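Local coordinates for protein afamin (Homo sapiens, PDB 6FAK) that carries hydrophobic molecules in body fluids, binding vitamin E and keeping lipidated Wnt proteins soluble and active, at residues A[315-318]-A[319-322]. Residues are numbered along the deposited sequence; the frame is centred on the assembly and turned at random.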
loop_
_atom_site.group_PDB
_atom_site.type_symbol
_atom_site.label_atom_id
_atom_site.label_comp_id
_atom_site.label_asym_id
_atom_site.label_seq_id
_atom_site.Cartn_x
_atom_site.Cartn_y
_atom_site.Cartn_z
ATOM N N SER A 315 15.662 34.607 -10.050
ATOM C CA SER A 315 17.035 34.872 -9.687
ATOM C C SER A 315 17.888 34.570 -10.895
ATOM O O SER A 315 17.568 33.654 -11.661
ATOM C CB SER A 315 17.450 33.973 -8.542
ATOM O OG SER A 315 18.847 33.995 -8.347
ATOM N N GLU A 316 18.976 35.315 -11.056
ATOM C CA GLU A 316 19.979 34.986 -12.049
ATOM C C GLU A 316 21.032 34.010 -11.521
ATOM O O GLU A 316 22.063 33.832 -12.142
ATOM C CB GLU A 316 20.674 36.268 -12.563
ATOM C CG GLU A 316 20.011 36.858 -13.788
ATOM C CD GLU A 316 20.964 37.784 -14.539
ATOM O OE1 GLU A 316 20.938 37.789 -15.785
ATOM O OE2 GLU A 316 21.753 38.489 -13.881
ATOM N N ASN A 317 20.829 33.406 -10.369
ATOM C CA ASN A 317 21.791 32.429 -9.872
ATOM C C ASN A 317 21.338 30.982 -10.044
ATOM O O ASN A 317 21.986 30.084 -9.529
ATOM C CB ASN A 317 22.092 32.713 -8.414
ATOM C CG ASN A 317 22.790 34.035 -8.225
ATOM O OD1 ASN A 317 23.437 34.549 -9.141
ATOM N ND2 ASN A 317 22.680 34.587 -7.027
ATOM N N VAL A 318 20.259 30.741 -10.776
ATOM C CA VAL A 318 19.650 29.398 -10.809
ATOM C C VAL A 318 20.593 28.351 -11.394
ATOM O O VAL A 318 20.839 27.309 -10.766
ATOM C CB VAL A 318 18.320 29.407 -11.565
ATOM C CG1 VAL A 318 17.771 27.998 -11.720
ATOM C CG2 VAL A 318 17.266 30.245 -10.810
ATOM N N CYS A 319 21.132 28.616 -12.590
ATOM C CA CYS A 319 21.953 27.603 -13.250
ATOM C C CYS A 319 23.233 27.343 -12.439
ATOM O O CYS A 319 23.666 26.201 -12.354
ATOM C CB CYS A 319 22.308 27.992 -14.671
ATOM S SG CYS A 319 20.897 28.084 -15.790
ATOM N N GLN A 320 23.781 28.391 -11.820
ATOM C CA GLN A 320 24.985 28.238 -10.960
ATOM C C GLN A 320 24.684 27.415 -9.727
ATOM O O GLN A 320 25.475 26.567 -9.381
ATOM C CB GLN A 320 25.580 29.580 -10.496
ATOM C CG GLN A 320 25.861 30.516 -11.629
ATOM C CD GLN A 320 24.754 31.515 -11.864
ATOM O OE1 GLN A 320 23.673 31.169 -12.360
ATOM N NE2 GLN A 320 25.032 32.787 -11.545
ATOM N N GLU A 321 23.564 27.689 -9.063
ATOM C CA GLU A 321 23.195 26.934 -7.857
ATOM C C GLU A 321 22.919 25.481 -8.199
ATOM O O GLU A 321 23.403 24.536 -7.540
ATOM C CB GLU A 321 22.026 27.602 -7.147
ATOM C CG GLU A 321 22.454 28.843 -6.372
ATOM C CD GLU A 321 21.256 29.647 -5.830
ATOM O OE1 GLU A 321 20.096 29.275 -6.139
ATOM O OE2 GLU A 321 21.462 30.658 -5.097
ATOM N N ARG A 322 22.230 25.276 -9.301
ATOM C CA ARG A 322 21.990 23.900 -9.765
ATOM C C ARG A 322 23.332 23.190 -10.021
ATOM O O ARG A 322 23.549 22.054 -9.573
ATOM C CB ARG A 322 21.155 23.885 -11.035
ATOM C CG ARG A 322 20.856 22.480 -11.459
ATOM C CD ARG A 322 20.551 22.349 -12.891
ATOM N NE ARG A 322 21.692 22.649 -13.732
ATOM C CZ ARG A 322 21.655 22.501 -15.046
ATOM N NH1 ARG A 322 20.553 22.067 -15.634
ATOM N NH2 ARG A 322 22.704 22.831 -15.785
#
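Gln-320 reaches back from the first turn of a helix to the loop that leads into it, and its NE2 gives a hydrogen bond of 3.2 Å to the backbone O of Glu-316. A turn about CB-CG (chi2 96°) folds the amide back over the backbone of Asn-317. The donor lies in the carbonyl plane of Glu-316 on a lone pair, though the N-H...O angle, 142°, is well short of straight. Asn-317 holds the N-cap position without a capping bond from its side chain; the backbone begins the helix, Glu-321 N bonding to Asn-317 O at 2.9 Å and Arg-322 N to Val-318 O at 2.9 Å. Upstream, Ser-315 OG accepts from Asn-317 N at 2.9 Å, an ST turn just before helix 318-324. This short helix belongs to the second albumin domain of an almost wholly helical fold, where Cys-319 is disulfide-bonded to Cys-364 and Val-318 turns inward onto Tyr-356 and Leu-360 of helix 346-363. Glu-321 runs back alongside the cap, CG beside its own backbone N (chi1 -76°) and 3.4 Å from Asn-317 O, while OE2 stops 4.0 Å from Asn-317 CB. An alanine here would keep the backbone bond, but with the carboxylate gone Asn-317 CB is likely to lose cover and the helix N-terminus a favourable charge interaction. The side chains of Val-318, Glu-321 and Arg-322 touch Phe-329 of helix 326-339.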